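PDB 3CDD: prophage MuSo2, 43 kDa tail protein from Shewanella oneidensis, which is probably a structural component of the baseplate hub in the tail of a Mu-like prophage, acting as an assembly of three copies. Local coordinates for residues 18-23 against 38-43; 44-49 against 85-90; 60-65 against 74-79; 99-104 against 128-133; 54-59 against 78-83. One frame throughout, in Å; residues are numbered along the deposited sequence.

Contact 1: 18-23 against 38-43; sequences GWTKIG and EMTYKF
Thr20 N and Lys21 N both donate to Glu38 O, the first at 2.8 Å. Thr20 and Lys21 thus face a single residue, a classic beta bulge at the start of strand 21-27, in its antiparallel hairpin with strand 34-42. The two donors differ in approach: Thr20 N lies in the carbonyl plane, while Lys21 N is tilted 26° from it. Glu38 N returns a bond to Lys21 O at 2.9 Å, closing the hydrogen-bonded pair. Thr20 OG1 sits between its own backbone N and carbonyl carbon (chi1 52°) and accepts from Thr40 N at 3.0 Å. Lys21 and Glu38 share a face of the sheet. A turn at chi3 (68°) brings Lys21 CE and NZ back beside Glu38 OE1, where NZ forms a long salt bridge of 3.6 Å. A water bridges Lys21 NZ and Glu38 OE2. Trp19 and Met39 pack on the other side of the hairpin, where Trp19 NE1 donates to Tyr16 O and the ring also touches Leu9. Met39 is a selenomethionine. Its SE stands farther above the ring face, the Met-aromatic part of the contact. Its CE methyl makes a CH-pi contact, 3.6 Å from the centroid of the Trp19 six-membered ring and almost straight above it.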
# COMPACT_ATOMS: atom_id res chain seq x y z
N GLY A 18 26.48 -18.86 12.18
CA GLY A 18 25.50 -19.85 12.61
C GLY A 18 24.09 -19.34 12.47
O GLY A 18 23.17 -19.88 13.09
N TRP A 19 23.93 -18.30 11.66
CA TRP A 19 22.63 -17.72 11.35
C TRP A 19 21.72 -18.78 10.76
O TRP A 19 22.20 -19.71 10.09
CB TRP A 19 22.80 -16.54 10.39
CG TRP A 19 23.66 -15.42 10.97
CD1 TRP A 19 25.01 -15.25 10.80
CD2 TRP A 19 23.22 -14.36 11.84
NE1 TRP A 19 25.44 -14.14 11.50
CE2 TRP A 19 24.36 -13.57 12.14
CE3 TRP A 19 21.98 -14.00 12.40
CZ2 TRP A 19 24.29 -12.44 12.97
CZ3 TRP A 19 21.92 -12.87 13.22
CH2 TRP A 19 23.06 -12.11 13.50
N THR A 20 20.43 -18.66 11.03
CA THR A 20 19.46 -19.63 10.57
C THR A 20 18.75 -19.16 9.29
O THR A 20 18.19 -19.97 8.56
CB THR A 20 18.39 -19.98 11.66
OG1 THR A 20 17.81 -18.78 12.17
CG2 THR A 20 19.00 -20.79 12.81
N LYS A 21 18.81 -17.84 9.03
CA LYS A 21 18.30 -17.28 7.78
C LYS A 21 19.11 -16.04 7.37
O LYS A 21 19.31 -15.12 8.17
CB LYS A 21 16.81 -16.94 7.90
CG LYS A 21 16.08 -16.72 6.57
CD LYS A 21 14.60 -16.41 6.84
CE LYS A 21 14.44 -15.04 7.52
NZ LYS A 21 12.98 -14.70 7.76
N ILE A 22 19.61 -16.03 6.13
CA ILE A 22 20.44 -14.93 5.61
C ILE A 22 19.85 -14.53 4.27
O ILE A 22 19.55 -15.40 3.46
CB ILE A 22 21.90 -15.41 5.42
CG1 ILE A 22 22.47 -15.94 6.74
CG2 ILE A 22 22.82 -14.28 4.78
CD1 ILE A 22 23.84 -16.59 6.64
N GLY A 23 19.65 -13.22 4.06
CA GLY A 23 19.28 -12.69 2.74
C GLY A 23 20.15 -11.47 2.45
O GLY A 23 20.20 -10.54 3.25
N GLU A 38 19.09 -13.52 10.54
CA GLU A 38 18.27 -13.96 11.64
C GLU A 38 18.82 -15.26 12.24
O GLU A 38 19.29 -16.15 11.52
CB GLU A 38 16.84 -14.14 11.16
CG GLU A 38 15.88 -14.58 12.23
CD GLU A 38 14.50 -14.78 11.66
OE1 GLU A 38 14.27 -15.80 10.96
OE2 GLU A 38 13.64 -13.91 11.89
N MSE A 39 18.75 -15.35 13.57
CA MSE A 39 19.12 -16.56 14.31
C MSE A 39 17.97 -16.90 15.25
O MSE A 39 17.67 -16.13 16.16
CB MSE A 39 20.41 -16.32 15.10
CG MSE A 39 21.33 -17.53 15.30
SE MSE A 39 22.89 -16.96 16.35
CE MSE A 39 23.89 -15.83 15.13
N THR A 40 17.33 -18.05 15.03
CA THR A 40 16.19 -18.53 15.84
C THR A 40 16.53 -19.77 16.65
O THR A 40 16.84 -20.84 16.10
CB THR A 40 14.95 -18.80 14.94
OG1 THR A 40 14.64 -17.62 14.19
CG2 THR A 40 13.71 -19.23 15.75
N TYR A 41 16.53 -19.63 17.97
CA TYR A 41 16.72 -20.77 18.85
C TYR A 41 15.39 -21.19 19.46
O TYR A 41 14.58 -20.35 19.83
CB TYR A 41 17.73 -20.46 19.94
CG TYR A 41 19.17 -20.57 19.53
CD1 TYR A 41 19.79 -19.54 18.83
CD2 TYR A 41 19.94 -21.70 19.86
CE1 TYR A 41 21.15 -19.62 18.46
CE2 TYR A 41 21.29 -21.80 19.49
CZ TYR A 41 21.88 -20.74 18.79
OH TYR A 41 23.21 -20.81 18.40
N LYS A 42 15.18 -22.51 19.55
CA LYS A 42 14.07 -23.11 20.27
C LYS A 42 14.57 -23.83 21.54
O LYS A 42 15.51 -24.64 21.48
CB LYS A 42 13.32 -24.11 19.39
CG LYS A 42 12.54 -23.52 18.23
CD LYS A 42 11.42 -22.56 18.67
CE LYS A 42 10.36 -23.26 19.50
NZ LYS A 42 9.37 -22.29 20.09
N PHE A 43 13.93 -23.54 22.68
CA PHE A 43 14.26 -24.14 23.95
C PHE A 43 13.12 -25.02 24.44
O PHE A 43 12.10 -24.52 24.92
CB PHE A 43 14.57 -23.05 24.97
CG PHE A 43 15.72 -22.17 24.56
CD1 PHE A 43 17.00 -22.42 25.01
CD2 PHE A 43 15.51 -21.10 23.70
CE1 PHE A 43 18.06 -21.61 24.60
CE2 PHE A 43 16.56 -20.29 23.31
CZ PHE A 43 17.83 -20.54 23.76
O HOH W 1 15.59 -18.14 11.44
O HOH W 2 13.42 -12.24 9.79

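Contact 2: 44-49 against 85-90; sequences LGNDAQ and DESTIT
Ala48 N donates to Glu86 O at 3.1 Å, the one direct hydrogen bond between the two segments. Glu86 lies within an Asx turn, in the tight connection between strands 70-84 and 88-97. The N-H points fairly straight (155°), but the donor stands above the carbonyl plane, 42° out of it and not on a lone pair. A water makes a second link, accepting from Gln49 N and donating to the same Glu86 O. Ala48 CB points at the turn and rests against its backbone, 3.5 Å from Thr88 N. Ile89 points toward the 3-10 segment. Its CG1 lies beside Ala48 CB, and its CD1 lies close to Ala48 O, 3.1 Å. On one flank, Asn46 OD1 lies against two methylene carbons, 3.4 Å from Ser87 CB and slightly farther from Glu86 CB. On the other, the extended Gln49 chain passes along Asp85, with CG 3.6 Å from Asp85 O. The polar end of Gln49 belongs to the subunit interface, bonding to Gly195 N and Val198 O of the second subunit. Behind this first shell, Asp85 shapes the turn. Asp85 N bonds to Thr88 O. Lys42 NZ, from strand 34-42, hydrogen-bonds to Ser87 OG and Thr88 OG1. Asp85 OD1 takes Ser87 N at 2.9 Å on the anti side and Thr88 OG1 on the syn side.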
# COMPACT_ATOMS: atom_id res chain seq x y z
N LEU A 44 13.30 -26.34 24.31
CA LEU A 44 12.22 -27.29 24.57
C LEU A 44 11.88 -27.46 26.04
O LEU A 44 10.81 -27.96 26.38
CB LEU A 44 12.51 -28.64 23.91
CG LEU A 44 12.75 -28.55 22.40
CD1 LEU A 44 13.43 -29.76 21.93
CD2 LEU A 44 11.46 -28.33 21.63
N GLY A 45 12.79 -27.04 26.92
CA GLY A 45 12.49 -26.95 28.35
C GLY A 45 11.61 -25.76 28.71
O GLY A 45 11.33 -25.53 29.88
N ASN A 46 11.19 -24.98 27.70
CA ASN A 46 10.26 -23.86 27.88
C ASN A 46 10.88 -22.82 28.81
O ASN A 46 10.20 -22.15 29.60
CB ASN A 46 8.91 -24.36 28.43
CG ASN A 46 7.72 -23.66 27.80
OD1 ASN A 46 7.79 -23.15 26.67
ND2 ASN A 46 6.60 -23.64 28.53
N ASP A 47 12.20 -22.68 28.68
CA ASP A 47 13.00 -21.87 29.58
C ASP A 47 13.88 -20.89 28.81
O ASP A 47 14.95 -20.51 29.26
CB ASP A 47 13.83 -22.79 30.50
CG ASP A 47 14.72 -23.76 29.73
OD1 ASP A 47 14.62 -23.85 28.48
OD2 ASP A 47 15.55 -24.42 30.38
N ALA A 48 13.41 -20.49 27.64
CA ALA A 48 14.10 -19.54 26.78
C ALA A 48 14.44 -18.23 27.51
O ALA A 48 15.50 -17.65 27.28
CB ALA A 48 13.26 -19.24 25.56
N GLN A 49 13.55 -17.77 28.38
CA GLN A 49 13.72 -16.46 28.99
C GLN A 49 14.82 -16.44 30.06
O GLN A 49 15.26 -15.37 30.49
CB GLN A 49 12.38 -15.96 29.53
CG GLN A 49 11.35 -15.73 28.41
CD GLN A 49 10.04 -15.17 28.89
OE1 GLN A 49 9.98 -14.44 29.89
NE2 GLN A 49 8.97 -15.48 28.17
N ASP A 85 9.71 -15.82 23.12
CA ASP A 85 8.58 -16.25 23.96
C ASP A 85 9.09 -17.29 24.96
O ASP A 85 10.27 -17.26 25.33
CB ASP A 85 7.39 -16.75 23.14
CG ASP A 85 7.76 -17.87 22.17
OD1 ASP A 85 8.56 -18.76 22.52
OD2 ASP A 85 7.23 -17.87 21.05
N GLU A 86 8.25 -18.23 25.41
CA GLU A 86 8.71 -19.13 26.46
C GLU A 86 9.65 -20.23 25.95
O GLU A 86 10.42 -20.78 26.73
CB GLU A 86 7.56 -19.70 27.26
CG GLU A 86 7.00 -18.69 28.23
CD GLU A 86 5.60 -19.01 28.64
OE1 GLU A 86 4.77 -19.35 27.76
OE2 GLU A 86 5.32 -18.91 29.85
N SER A 87 9.63 -20.49 24.65
CA SER A 87 10.45 -21.54 24.07
C SER A 87 11.23 -21.09 22.82
O SER A 87 11.68 -21.93 22.05
CB SER A 87 9.55 -22.73 23.74
OG SER A 87 8.55 -22.34 22.83
N THR A 88 11.41 -19.78 22.66
CA THR A 88 11.97 -19.18 21.44
C THR A 88 12.78 -17.95 21.80
O THR A 88 12.36 -17.15 22.63
CB THR A 88 10.86 -18.75 20.43
OG1 THR A 88 9.84 -19.75 20.36
CG2 THR A 88 11.42 -18.55 19.02
N ILE A 89 13.95 -17.83 21.20
CA ILE A 89 14.66 -16.55 21.13
C ILE A 89 15.07 -16.33 19.68
O ILE A 89 15.75 -17.17 19.07
CB ILE A 89 15.90 -16.45 22.06
CG1 ILE A 89 15.51 -16.66 23.52
CG2 ILE A 89 16.59 -15.07 21.91
CD1 ILE A 89 16.71 -16.83 24.49
N THR A 90 14.62 -15.21 19.12
CA THR A 90 14.95 -14.84 17.75
C THR A 90 15.62 -13.49 17.80
O THR A 90 15.06 -12.52 18.34
CB THR A 90 13.68 -14.72 16.90
OG1 THR A 90 12.90 -15.91 17.04
CG2 THR A 90 14.00 -14.49 15.44
O HOH W 3 11.01 -19.03 29.31

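Contact 3: 60-65 against 74-79; sequences GQACTV and TGYVDD
Cys63 and Gly75 form the hydrogen-bonded pair at the middle of this antiparallel beta hairpin, built from strands 62-67 and 70-84. Four backbone bonds join the segments. Gly75 N donates to Cys63 O at 2.9 Å and is nearly straight, 168° at the hydrogen. The return bond from Cys63 N to Gly75 O is more bent, 131°, with its donor above the carbonyl plane. Val77 N donates to Gln61 O at 2.9 Å, and Gly60 N reaches Val77 O at 2.8 Å, so the pairing runs on into the loop before strand 62-67. Weaker CA-H...O contacts fill in between: Tyr76 CA to Gln61 O at 3.3 Å, and Ala62 CA to Gly75 O.

The side chains sort onto two faces. One carries Ala62, Thr64, Thr74 and Tyr76. There Ala62 CB meets Tyr76 CE1 at 4.1 Å. The two threonines lie side by side and point the same way, touching through their CG2 methyls. On the face of Cys63, with SG anti to the backbone N (chi1 -164°), the sulfur lies alongside Val77 CG2, 4.1 Å away. Gly75, in the pair with Cys63, adds no side chain to this face.

Strand 7-11 flanks strand 62-67, with Leu9 against Cys63 and Lys10 against Thr64. Strand 88-97 pairs with the other edge of strand 70-84, where the backbone of Tyr76 bonds to that of Arg96. Asp79 also pairs with a strand of the second subunit, extending the sheet across the interface.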
# COMPACT_ATOMS: atom_id res chain seq x y z
N GLY A 60 22.99 0.84 14.25
CA GLY A 60 23.99 1.86 13.96
C GLY A 60 25.41 1.35 13.73
O GLY A 60 26.21 2.02 13.09
N GLN A 61 25.70 0.15 14.23
CA GLN A 61 27.04 -0.44 14.18
C GLN A 61 27.56 -0.67 12.76
O GLN A 61 26.82 -1.16 11.92
CB GLN A 61 26.99 -1.79 14.88
CG GLN A 61 28.27 -2.21 15.55
CD GLN A 61 28.61 -1.32 16.73
OE1 GLN A 61 29.65 -0.66 16.76
NE2 GLN A 61 27.71 -1.28 17.70
N ALA A 62 28.83 -0.34 12.49
CA ALA A 62 29.49 -0.78 11.25
C ALA A 62 29.57 -2.30 11.20
O ALA A 62 29.78 -2.96 12.21
CB ALA A 62 30.88 -0.18 11.12
N CYS A 63 29.44 -2.82 9.98
CA CYS A 63 29.03 -4.19 9.76
C CYS A 63 29.66 -4.73 8.46
O CYS A 63 29.70 -4.02 7.44
CB CYS A 63 27.51 -4.15 9.58
SG CYS A 63 26.80 -5.70 9.74
N THR A 64 30.12 -5.98 8.48
CA THR A 64 30.51 -6.69 7.24
C THR A 64 29.97 -8.11 7.20
O THR A 64 29.87 -8.79 8.23
CB THR A 64 32.05 -6.74 6.99
OG1 THR A 64 32.68 -7.58 7.97
CG2 THR A 64 32.66 -5.34 7.02
N VAL A 65 29.60 -8.57 6.01
CA VAL A 65 29.29 -9.97 5.82
C VAL A 65 30.27 -10.56 4.82
O VAL A 65 30.46 -10.00 3.73
CB VAL A 65 27.84 -10.23 5.38
CG1 VAL A 65 27.62 -11.74 5.20
CG2 VAL A 65 26.82 -9.62 6.42
N THR A 74 29.35 -4.47 2.81
CA THR A 74 29.97 -3.62 3.82
C THR A 74 29.04 -2.42 4.09
O THR A 74 28.74 -1.62 3.18
CB THR A 74 31.34 -3.10 3.35
OG1 THR A 74 32.16 -4.20 2.93
CG2 THR A 74 32.06 -2.30 4.43
N GLY A 75 28.58 -2.30 5.33
CA GLY A 75 27.69 -1.20 5.68
C GLY A 75 27.46 -1.03 7.17
O GLY A 75 28.40 -1.13 7.96
N TYR A 76 26.21 -0.75 7.52
CA TYR A 76 25.81 -0.47 8.89
C TYR A 76 24.51 -1.17 9.23
O TYR A 76 23.67 -1.38 8.37
CB TYR A 76 25.59 1.03 9.08
CG TYR A 76 26.77 1.87 8.69
CD1 TYR A 76 27.81 2.10 9.59
CD2 TYR A 76 26.84 2.43 7.42
CE1 TYR A 76 28.92 2.87 9.22
CE2 TYR A 76 27.93 3.22 7.05
CZ TYR A 76 28.96 3.43 7.96
OH TYR A 76 30.04 4.19 7.58
N VAL A 77 24.36 -1.52 10.50
CA VAL A 77 23.11 -2.06 11.00
C VAL A 77 22.11 -0.93 11.05
O VAL A 77 22.36 0.10 11.67
CB VAL A 77 23.29 -2.66 12.42
CG1 VAL A 77 21.94 -3.08 12.99
CG2 VAL A 77 24.24 -3.84 12.36
N ASP A 78 20.99 -1.13 10.36
CA ASP A 78 19.87 -0.19 10.45
C ASP A 78 19.04 -0.53 11.67
O ASP A 78 18.77 0.35 12.49
CB ASP A 78 18.98 -0.29 9.22
CG ASP A 78 19.51 0.49 8.05
OD1 ASP A 78 20.03 1.60 8.26
OD2 ASP A 78 19.36 -0.00 6.91
N ASP A 79 18.66 -1.81 11.76
CA ASP A 79 17.70 -2.30 12.74
C ASP A 79 18.23 -3.50 13.54
O ASP A 79 18.78 -4.45 12.98
CB ASP A 79 16.37 -2.72 12.06
CG ASP A 79 15.62 -1.53 11.43
OD1 ASP A 79 16.27 -0.62 10.89
OD2 ASP A 79 14.36 -1.49 11.48

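Contact 4: 99-104 against 128-133; sequences TADLVD and KPFGIK
Phe130 points its ring at helix 100-104 and meets the side chains of Asp101 and Leu102 at its CD2 and CD1 atoms, both obliquely. Asp101 CB comes to 3.5 Å from Phe130 CD2, while Leu102 CD2 lies 3.8 Å from Phe130 CD1. The ring is thus received between two successive helix residues. Its CE2 also reaches Asp101 O, at 3.8 Å. Leu102 and Phe130 cross at a slant. Leu102 and Ile132, by contrast, reach toward each other tip to tip, with Leu102 CG 3.7 Å from Ile132 CD1. In the leucine, chi1 of -57° places CG near Ile132 CD1, and chi2 of 178° directs CD2 toward Phe130 CD1 and Ile132 CD1. The same Ile132 CD1 lies 4.2 Å from Thr99 CA.

No direct hydrogen bond joins the segments. A water lies within bonding distance of both Asp101 OD2 and Phe130 O. The other carboxylate oxygen, Asp101 OD1, forms salt bridges with Arg248 and Arg250 of the second subunit. Tyr249 of that subunit meets Phe130 edge-to-face. Pro155, at the start of helix 155-164, packs on both Leu102 and Phe130, and Cys127 of helix 119-127 touches Leu102 and Ile132. This buried packing joins helix 100-104 to the 3-10 segment 128-130 and the residues just after it. It belongs to the region matching the second domain of gp44-like baseplate hub proteins, here placed against a neighbouring subunit.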
# COMPACT_ATOMS: atom_id res chain seq x y z
N THR A 99 26.72 3.14 1.31
CA THR A 99 26.12 4.18 0.45
C THR A 99 24.72 4.60 0.91
O THR A 99 24.17 5.58 0.42
CB THR A 99 26.11 3.80 -1.04
OG1 THR A 99 25.35 2.60 -1.23
CG2 THR A 99 27.54 3.62 -1.58
N ALA A 100 24.16 3.88 1.89
CA ALA A 100 22.84 4.23 2.41
C ALA A 100 22.86 5.62 3.06
O ALA A 100 21.86 6.33 3.02
CB ALA A 100 22.35 3.19 3.39
N ASP A 101 24.00 6.02 3.64
CA ASP A 101 24.15 7.37 4.18
C ASP A 101 23.95 8.42 3.08
O ASP A 101 23.40 9.49 3.35
CB ASP A 101 25.51 7.56 4.85
CG ASP A 101 25.58 6.91 6.23
OD1 ASP A 101 24.50 6.57 6.79
OD2 ASP A 101 26.70 6.72 6.74
N LEU A 102 24.37 8.09 1.86
CA LEU A 102 24.22 8.99 0.71
C LEU A 102 22.76 9.12 0.29
O LEU A 102 22.38 10.10 -0.33
CB LEU A 102 25.03 8.49 -0.49
CG LEU A 102 26.54 8.28 -0.33
CD1 LEU A 102 27.13 7.73 -1.64
CD2 LEU A 102 27.28 9.54 0.08
N VAL A 103 21.96 8.11 0.62
CA VAL A 103 20.56 8.08 0.26
C VAL A 103 19.72 8.79 1.33
O VAL A 103 18.72 9.44 1.01
CB VAL A 103 20.05 6.62 0.15
CG1 VAL A 103 18.49 6.55 0.03
CG2 VAL A 103 20.76 5.86 -1.00
N ASP A 104 20.11 8.61 2.60
CA ASP A 104 19.34 9.12 3.75
C ASP A 104 19.58 10.59 4.07
O ASP A 104 18.66 11.30 4.49
CB ASP A 104 19.69 8.35 5.03
CG ASP A 104 19.19 6.93 5.02
OD1 ASP A 104 18.38 6.55 4.12
OD2 ASP A 104 19.66 6.20 5.92
N LYS A 128 32.93 12.43 0.68
CA LYS A 128 34.06 12.48 1.59
C LYS A 128 33.69 12.55 3.08
O LYS A 128 34.22 11.76 3.85
CB LYS A 128 35.01 13.64 1.21
CG LYS A 128 36.21 13.80 2.12
CD LYS A 128 37.38 14.39 1.36
CE LYS A 128 38.64 14.38 2.19
NZ LYS A 128 38.93 15.73 2.76
N PRO A 129 32.78 13.46 3.51
CA PRO A 129 32.48 13.52 4.96
C PRO A 129 31.79 12.24 5.47
O PRO A 129 31.74 12.01 6.69
CB PRO A 129 31.55 14.73 5.09
CG PRO A 129 30.94 14.89 3.76
CD PRO A 129 31.99 14.46 2.76
N PHE A 130 31.28 11.42 4.55
CA PHE A 130 30.71 10.12 4.90
C PHE A 130 31.77 9.01 4.88
O PHE A 130 31.48 7.84 5.20
CB PHE A 130 29.58 9.75 3.96
CG PHE A 130 28.40 10.71 3.98
CD1 PHE A 130 28.29 11.73 3.02
CD2 PHE A 130 27.37 10.55 4.91
CE1 PHE A 130 27.17 12.59 3.01
CE2 PHE A 130 26.27 11.41 4.91
CZ PHE A 130 26.17 12.44 3.95
N GLY A 131 33.01 9.38 4.53
CA GLY A 131 34.11 8.41 4.40
C GLY A 131 33.80 7.30 3.41
O GLY A 131 34.02 6.12 3.69
N ILE A 132 33.24 7.69 2.27
CA ILE A 132 32.88 6.78 1.20
C ILE A 132 33.77 7.11 -0.01
O ILE A 132 33.82 8.27 -0.46
CB ILE A 132 31.36 6.90 0.84
CG1 ILE A 132 30.49 6.25 1.92
CG2 ILE A 132 31.05 6.29 -0.53
CD1 ILE A 132 29.05 6.72 1.94
N LYS A 133 34.50 6.10 -0.50
CA LYS A 133 35.32 6.25 -1.70
C LYS A 133 34.48 6.19 -2.97
O LYS A 133 33.43 5.51 -3.00
CB LYS A 133 36.42 5.18 -1.77
CG LYS A 133 37.58 5.40 -0.83
CD LYS A 133 38.90 5.08 -1.55
CE LYS A 133 40.04 4.83 -0.58
NZ LYS A 133 39.94 3.46 0.00
O HOH W 4 29.12 5.88 5.63

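Contact 5: 54-59 against 78-83; sequences IEPIKQ and DDWVPS
Trp80 lays one face of its indole over the extended backbone at Pro56 and Ile57. The loop 54-59 forms a shallow trough, and the flat ring is the bump that fills it. Over the six-membered ring, Pro56 CB rides near the rim, 3.5 Å from Trp80 CZ2. Ile57 meets the face mainly with its backbone, its O lying 3.3 Å from Trp80 CD2. Its side chain only brushes the ring, with CB 4.0 Å from Trp80 CE3. Ile54 closes the far end, its CD1 4.3 Å from Trp80 CH2. At the near end, Gln59 OE1 approaches obliquely, 3.7 Å from Trp80 CB. Trp80 reaches the trough because its CG is anti to the backbone N (chi1 163°). The opposite face is met by Pro82 CD, so the ring is clasped between two prolines.

No hydrogen bond spans the two segments. The chemistry is a large aromatic surface against mostly aliphatic carbons and the backbone N and O of Ile57, with Gln59 OE1 at the CB end. The ring's polar atom serves elsewhere: Trp80 NE1 donates to Met312 O of the second subunit, which implies that one side chain packs the loop and joins the interface.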
# COMPACT_ATOMS: atom_id res chain seq x y z
N ILE A 54 23.52 -14.22 23.24
CA ILE A 54 24.39 -13.13 22.78
C ILE A 54 23.97 -11.76 23.29
O ILE A 54 22.78 -11.50 23.52
CB ILE A 54 24.55 -13.04 21.23
CG1 ILE A 54 23.24 -12.65 20.55
CG2 ILE A 54 25.12 -14.34 20.65
CD1 ILE A 54 23.41 -11.55 19.53
N GLU A 55 24.96 -10.90 23.46
CA GLU A 55 24.74 -9.50 23.76
C GLU A 55 24.20 -8.85 22.48
O GLU A 55 24.63 -9.21 21.39
CB GLU A 55 26.07 -8.86 24.19
CG GLU A 55 26.04 -7.36 24.35
CD GLU A 55 26.98 -6.89 25.43
OE1 GLU A 55 26.69 -7.17 26.62
OE2 GLU A 55 28.00 -6.24 25.09
N PRO A 56 23.21 -7.95 22.61
CA PRO A 56 22.65 -7.30 21.43
C PRO A 56 23.69 -6.78 20.41
O PRO A 56 24.80 -6.42 20.78
CB PRO A 56 21.85 -6.13 22.01
CG PRO A 56 21.39 -6.63 23.34
CD PRO A 56 22.51 -7.52 23.85
N ILE A 57 23.33 -6.81 19.13
CA ILE A 57 24.06 -6.08 18.12
C ILE A 57 23.38 -4.71 18.11
O ILE A 57 22.19 -4.59 17.86
CB ILE A 57 23.99 -6.76 16.72
CG1 ILE A 57 24.42 -8.23 16.83
CG2 ILE A 57 24.87 -6.03 15.71
CD1 ILE A 57 24.29 -9.03 15.53
N LYS A 58 24.14 -3.67 18.44
CA LYS A 58 23.58 -2.34 18.49
C LYS A 58 23.25 -1.85 17.08
O LYS A 58 24.10 -1.92 16.17
CB LYS A 58 24.55 -1.37 19.19
CG LYS A 58 24.90 -1.77 20.62
CD LYS A 58 25.96 -0.85 21.23
CE LYS A 58 26.98 -1.63 22.07
NZ LYS A 58 26.45 -2.00 23.41
N GLN A 59 22.02 -1.38 16.91
CA GLN A 59 21.64 -0.60 15.72
C GLN A 59 22.65 0.55 15.50
O GLN A 59 23.13 1.13 16.46
CB GLN A 59 20.21 -0.05 15.84
CG GLN A 59 19.97 0.99 16.96
CD GLN A 59 19.67 0.39 18.32
OE1 GLN A 59 19.84 -0.81 18.56
NE2 GLN A 59 19.20 1.24 19.24
N ASP A 78 20.99 -1.13 10.36
CA ASP A 78 19.87 -0.19 10.45
C ASP A 78 19.04 -0.53 11.67
O ASP A 78 18.77 0.35 12.49
CB ASP A 78 18.98 -0.29 9.22
CG ASP A 78 19.51 0.49 8.05
OD1 ASP A 78 20.03 1.60 8.26
OD2 ASP A 78 19.36 -0.00 6.91
N ASP A 79 18.66 -1.81 11.76
CA ASP A 79 17.70 -2.30 12.74
C ASP A 79 18.23 -3.50 13.54
O ASP A 79 18.78 -4.45 12.98
CB ASP A 79 16.37 -2.72 12.06
CG ASP A 79 15.62 -1.53 11.43
OD1 ASP A 79 16.27 -0.62 10.89
OD2 ASP A 79 14.36 -1.49 11.48
N TRP A 80 18.06 -3.41 14.85
CA TRP A 80 18.23 -4.51 15.77
C TRP A 80 16.82 -5.00 16.14
O TRP A 80 15.97 -4.21 16.55
CB TRP A 80 19.00 -4.01 17.00
CG TRP A 80 18.93 -4.88 18.22
CD1 TRP A 80 18.38 -4.56 19.41
CD2 TRP A 80 19.40 -6.24 18.34
NE1 TRP A 80 18.49 -5.62 20.29
CE2 TRP A 80 19.11 -6.66 19.65
CE3 TRP A 80 20.03 -7.14 17.46
CZ2 TRP A 80 19.46 -7.95 20.13
CZ3 TRP A 80 20.39 -8.42 17.94
CH2 TRP A 80 20.09 -8.80 19.26
N VAL A 81 16.55 -6.28 15.95
CA VAL A 81 15.16 -6.79 15.99
C VAL A 81 15.08 -8.05 16.87
O VAL A 81 15.05 -9.15 16.39
CB VAL A 81 14.60 -7.01 14.54
CG1 VAL A 81 13.07 -7.34 14.53
CG2 VAL A 81 14.93 -5.80 13.65
N PRO A 82 15.05 -7.85 18.20
CA PRO A 82 14.92 -9.00 19.11
C PRO A 82 13.46 -9.39 19.34
O PRO A 82 12.57 -8.52 19.30
CB PRO A 82 15.52 -8.49 20.40
CG PRO A 82 15.19 -6.98 20.40
CD PRO A 82 15.13 -6.56 18.93
N SER A 83 13.22 -10.67 19.59
CA SER A 83 11.93 -11.17 20.04
C SER A 83 12.15 -12.47 20.77
O SER A 83 13.19 -13.11 20.61
CB SER A 83 10.98 -11.40 18.86
OG SER A 83 11.48 -12.45 18.02

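Overall arrangement
Contacts 1, 2, 3 and 5 all belong to the N-terminal GpP-like region and to its curled set of beta strands. Contact 1 comes first along the chain. Contact 2 then brackets the chain that holds contacts 5 and 3. Contact 4 follows in the next family region. Contacts 3 and 5 share Asp78 and Asp79 of strand 70-84, and their centres are about 11 Å apart. Contacts 1 and 2 touch where strands 34-42 and 88-97 pair. Contact 4 is about 40 Å from contact 2, centre to centre, but touches contact 3 through Tyr76 and Asp101. Contacts 2 to 5 all reach the second subunit, so both regions contribute to the trimer.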